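Local coordinates for alpha-1,3-glucanase (Streptomyces thermodiastaticus, PDB 7C7D), which hydrolyses alpha-1,3-glucan, as a thermostable glycosidase of family GH87 whose catalytic unit includes a right-handed parallel beta-helix, at residues V209-K214 with V240-G245; T260-G265 with L288-V293. All coordinates share one frame; numbering follows the deposited sequence. Where two conformers were deposited one is given.

In the fold
Interactions 1 and 2 are successive pairings of neighbouring strands at the N-terminal end of the parallel beta-helix, their centres about 10 Å apart and on the same side of the chain's centre. Strand 238-242, which pairs with 209-210 in interaction 1, turns its other edge to strand 259-263, and that strand in turn pairs with 286-289 in interaction 2. The two are stitched together by probable hydrogen bonds from Val240 N to Thr260 O (2.7 Å) and from Ile242 N to Gln262 O (2.8 Å), while Trp241 CE3 packs 3.3 Å from Gln262 O. The calcium ion is bound by Glu63, Glu65, Ser88, Gln91 and Asp191, none of which belongs to either contact.

Interaction 1: residues V209-K214 with V240-G245; sequences VSVTDK and VWIPPG
At the N-terminal end of the parallel beta-helix, strand 209-210 lies beside strand 238-242, the chain between them passing through helix 225-234. Val209 pairs with Val240 and Ser210 with Trp241 in parallel register. Trp241 N donates to Val209 O at 2.8 Å, from 44° above the carbonyl plane, whereas Val211 N meets Trp241 O at 3.0 Å almost head-on, with a C=O...N angle of 171°. Beyond this second bond the chain leaves the strand in a helical bend, and the Val211 side chain comes to lie across the neighbouring strand. Its CG1, beside the backbone N (chi1 -64°), presses on Val240 CG1 at 3.5 Å, closer than usual van der Waals contact, the two side chains crossing at about a right angle. Its CG2 lies by Trp241 O and also touches the Pro243 ring, 3.8 Å from CD. Val211 and Ile242 both touch Phe228 of the helix, which places them in the apolar layer between helix and strands. The other face carries Ser210 and Trp241. Ser210 OG lies near the plane of the indole at its edge, 4.2 Å from Trp241 CD1, while Pro243 N sits over one indole face, offset toward the rim. Thr212 faces the Pro243 ring, its OG1 3.8 Å from Pro243 CG. The two hydroxyls, Ser210 OG and Thr212 OG1, are hydrogen-bonded to each other at 2.7 Å, and Pro243 CG lies 3.4 Å from Ser210 OG.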
# COMPACT_ATOMS: atom_id res chain seq x y z
N VAL A 209 -0.29 -0.76 33.20
CA VAL A 209 -1.45 0.00 33.66
C VAL A 209 -2.56 -0.21 32.64
O VAL A 209 -2.42 0.15 31.47
CB VAL A 209 -1.11 1.50 33.77
CG1 VAL A 209 -2.36 2.30 34.14
CG2 VAL A 209 0.00 1.72 34.78
N SER A 210 -3.68 -0.79 33.08
CA SER A 210 -4.78 -1.06 32.17
C SER A 210 -5.63 0.19 31.96
O SER A 210 -5.94 0.92 32.90
CB SER A 210 -5.66 -2.18 32.74
OG SER A 210 -6.82 -2.35 31.94
N VAL A 211 -6.02 0.42 30.70
CA VAL A 211 -6.90 1.54 30.39
C VAL A 211 -8.25 1.39 31.07
O VAL A 211 -8.90 2.39 31.40
CB VAL A 211 -7.06 1.75 28.86
CG1 VAL A 211 -5.74 2.13 28.24
CG2 VAL A 211 -7.63 0.51 28.20
N THR A 212 -8.71 0.16 31.29
CA THR A 212 -10.00 -0.02 31.95
C THR A 212 -9.94 0.36 33.42
O THR A 212 -10.95 0.78 33.99
CB THR A 212 -10.52 -1.45 31.76
OG1 THR A 212 -9.55 -2.39 32.24
CG2 THR A 212 -10.82 -1.72 30.29
N ASP A 213 -8.76 0.25 34.04
CA ASP A 213 -8.61 0.73 35.41
C ASP A 213 -8.67 2.25 35.49
O ASP A 213 -8.91 2.79 36.57
CB ASP A 213 -7.30 0.21 36.00
CG ASP A 213 -7.32 -1.28 36.26
OD1 ASP A 213 -8.41 -1.88 36.19
OD2 ASP A 213 -6.25 -1.86 36.54
N LYS A 214 -8.45 2.94 34.37
CA LYS A 214 -8.54 4.39 34.31
C LYS A 214 -9.87 4.86 33.73
O LYS A 214 -10.01 6.04 33.40
CB LYS A 214 -7.38 4.97 33.50
CG LYS A 214 -6.01 4.67 34.10
CD LYS A 214 -5.81 5.42 35.40
CE LYS A 214 -4.46 5.11 36.02
NZ LYS A 214 -4.23 5.93 37.25
N VAL A 240 1.16 0.65 28.97
CA VAL A 240 -0.29 0.77 29.06
C VAL A 240 -0.89 -0.45 28.37
O VAL A 240 -0.58 -0.74 27.21
CB VAL A 240 -0.79 2.07 28.41
CG1 VAL A 240 -2.29 2.07 28.37
CG2 VAL A 240 -0.27 3.27 29.17
N TRP A 241 -1.77 -1.14 29.08
CA TRP A 241 -2.40 -2.36 28.59
C TRP A 241 -3.81 -2.03 28.10
O TRP A 241 -4.57 -1.34 28.80
CB TRP A 241 -2.48 -3.39 29.71
CG TRP A 241 -3.23 -4.63 29.37
CD1 TRP A 241 -4.39 -5.06 29.94
CD2 TRP A 241 -2.86 -5.61 28.40
NE1 TRP A 241 -4.77 -6.26 29.38
CE2 TRP A 241 -3.85 -6.62 28.44
CE3 TRP A 241 -1.80 -5.74 27.51
CZ2 TRP A 241 -3.80 -7.74 27.61
CZ3 TRP A 241 -1.75 -6.86 26.69
CH2 TRP A 241 -2.75 -7.84 26.75
N ILE A 242 -4.14 -2.52 26.91
CA ILE A 242 -5.48 -2.38 26.34
C ILE A 242 -6.11 -3.77 26.33
O ILE A 242 -5.80 -4.57 25.43
CB ILE A 242 -5.43 -1.80 24.92
CG1 ILE A 242 -4.65 -0.48 24.88
CG2 ILE A 242 -6.84 -1.60 24.39
CD1 ILE A 242 -4.37 0.01 23.45
N PRO A 243 -6.98 -4.10 27.27
CA PRO A 243 -7.61 -5.43 27.29
C PRO A 243 -8.47 -5.64 26.05
O PRO A 243 -8.86 -4.67 25.39
CB PRO A 243 -8.49 -5.40 28.55
CG PRO A 243 -7.96 -4.27 29.38
CD PRO A 243 -7.41 -3.26 28.41
N PRO A 244 -8.79 -6.89 25.72
CA PRO A 244 -9.75 -7.15 24.63
C PRO A 244 -11.02 -6.33 24.81
O PRO A 244 -11.56 -6.22 25.91
CB PRO A 244 -10.02 -8.65 24.76
CG PRO A 244 -8.77 -9.20 25.35
CD PRO A 244 -8.25 -8.14 26.28
N GLY A 245 -11.50 -5.77 23.72
CA GLY A 245 -12.69 -4.94 23.77
C GLY A 245 -12.71 -3.98 22.60
O GLY A 245 -11.86 -4.02 21.71

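Interaction 2: residues T260-G265 with L288-V293; sequences TLQGAG and LKDFAV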
# COMPACT_ATOMS: atom_id res chain seq x y z
N THR A 260 4.72 2.40 26.15
CA THR A 260 4.28 1.34 25.27
C THR A 260 2.77 1.22 25.42
O THR A 260 2.26 1.13 26.54
CB THR A 260 4.95 0.02 25.65
OG1 THR A 260 6.36 0.12 25.40
CG2 THR A 260 4.37 -1.14 24.87
N LEU A 261 2.06 1.29 24.31
CA LEU A 261 0.63 1.06 24.27
C LEU A 261 0.44 -0.31 23.64
O LEU A 261 0.68 -0.49 22.44
CB LEU A 261 -0.07 2.15 23.46
CG LEU A 261 -1.58 2.33 23.56
CD1 LEU A 261 -2.03 2.34 25.00
CD2 LEU A 261 -1.99 3.61 22.86
N GLN A 262 0.04 -1.29 24.45
CA GLN A 262 0.03 -2.68 24.04
C GLN A 262 -1.36 -3.28 24.21
O GLN A 262 -1.93 -3.24 25.31
CB GLN A 262 1.03 -3.48 24.86
CG GLN A 262 1.02 -4.96 24.54
CD GLN A 262 2.20 -5.67 25.13
OE1 GLN A 262 3.12 -5.05 25.67
NE2 GLN A 262 2.20 -7.00 25.05
N GLY A 263 -1.88 -3.86 23.13
CA GLY A 263 -3.10 -4.62 23.18
C GLY A 263 -2.83 -6.12 23.27
O GLY A 263 -1.70 -6.59 23.33
N ALA A 264 -3.93 -6.87 23.29
CA ALA A 264 -3.89 -8.33 23.37
C ALA A 264 -3.77 -8.98 22.00
O ALA A 264 -3.81 -10.21 21.90
CB ALA A 264 -5.16 -8.84 24.06
N GLY A 265 -3.60 -8.17 20.95
CA GLY A 265 -3.66 -8.64 19.58
C GLY A 265 -4.64 -7.80 18.79
O GLY A 265 -5.69 -7.42 19.32
N LEU A 288 3.86 1.33 19.90
CA LEU A 288 2.47 0.96 19.67
C LEU A 288 2.47 -0.49 19.19
O LEU A 288 3.13 -0.81 18.20
CB LEU A 288 1.83 1.88 18.64
CG LEU A 288 1.96 3.39 18.89
CD1 LEU A 288 1.27 4.19 17.79
CD2 LEU A 288 1.39 3.75 20.25
N LYS A 289 1.76 -1.36 19.91
CA LYS A 289 1.88 -2.79 19.67
C LYS A 289 0.54 -3.50 19.81
O LYS A 289 -0.14 -3.36 20.83
CB LYS A 289 2.83 -3.46 20.67
CG LYS A 289 4.24 -2.92 20.75
CD LYS A 289 5.05 -3.74 21.74
CE LYS A 289 6.52 -3.38 21.68
NZ LYS A 289 7.32 -4.05 22.74
N ASP A 290 0.21 -4.33 18.81
CA ASP A 290 -0.76 -5.41 18.97
C ASP A 290 -2.16 -4.91 19.30
O ASP A 290 -2.85 -5.49 20.14
CB ASP A 290 -0.29 -6.45 19.99
CG ASP A 290 1.13 -6.93 19.73
OD1 ASP A 290 1.56 -6.93 18.56
OD2 ASP A 290 1.80 -7.33 20.71
N PHE A 291 -2.60 -3.85 18.64
CA PHE A 291 -4.01 -3.47 18.68
C PHE A 291 -4.45 -2.99 17.31
O PHE A 291 -3.65 -2.85 16.38
CB PHE A 291 -4.40 -2.53 19.85
CG PHE A 291 -3.76 -1.15 19.83
CD1 PHE A 291 -2.45 -0.97 20.25
CD2 PHE A 291 -4.51 -0.03 19.48
CE1 PHE A 291 -1.88 0.29 20.28
CE2 PHE A 291 -3.94 1.24 19.51
CZ PHE A 291 -2.64 1.40 19.92
N ALA A 292 -5.76 -2.76 17.17
CA ALA A 292 -6.33 -2.24 15.94
C ALA A 292 -6.77 -0.80 16.16
O ALA A 292 -7.25 -0.45 17.24
CB ALA A 292 -7.52 -3.09 15.49
N VAL A 293 -6.60 0.02 15.13
CA VAL A 293 -7.22 1.35 15.06
C VAL A 293 -8.02 1.37 13.78
O VAL A 293 -7.46 1.32 12.68
CB VAL A 293 -6.20 2.50 15.11
CG1 VAL A 293 -6.92 3.83 14.98
CG2 VAL A 293 -5.41 2.44 16.40
O HOH W 1 7.70 -2.34 24.74
O HOH W 2 0.38 -8.40 23.02
O HOH W 3 6.32 -4.58 25.50
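Leu261 and Gln262 run parallel to Leu288 and Lys289, with Lys289 N bound to Leu261 O and Gly263 N to Lys289 O, both at 2.9 Å and nearly linear at the carbonyl. Past the strands the chains stay joined through Gly265 N and Asp290 O, also 2.9 Å apart, but this donor is tilted 26° from the carbonyl plane. A side chain at Gly263 would run into Asp290 O and Phe291 CB. The Phe291 ring points back edge-on toward the strand pair: CG lies between its own backbone N and carbonyl carbon (chi1 64°), and the ring crosses the Leu261 side chain at about a right angle. In the conformer given, CZ meets Leu261 CD2 at 3.7 Å, while CE1 brings the ring edge to 3.4 Å from Leu261 O. Leu288 CD2 closes on Leu261 CB at 3.9 Å. Leu261 sits on one coil of the parallel beta-helix, as in pectate lyase-like proteins, and Leu288 and Phe291 on the next; all three line its interior, where Leu261 also touches Val240 and Phe291 touches Ile242 and Val271. Replacing Phe291 with an alanine would probably open a gap beside the Leu261 side chain and take the ring edge away from Leu261 O. The opposite face, with Gln262 and Lys289, is wet. One water links Thr260 OG1 to Lys289 NZ, and another gives a hydrogen to Gln262 OE1 while accepting from the same ammonium. A third water accepts from Gln262 NE2 and donates to both Gly263 O (2.8 Å) and Asp290 OD2 (2.9 Å).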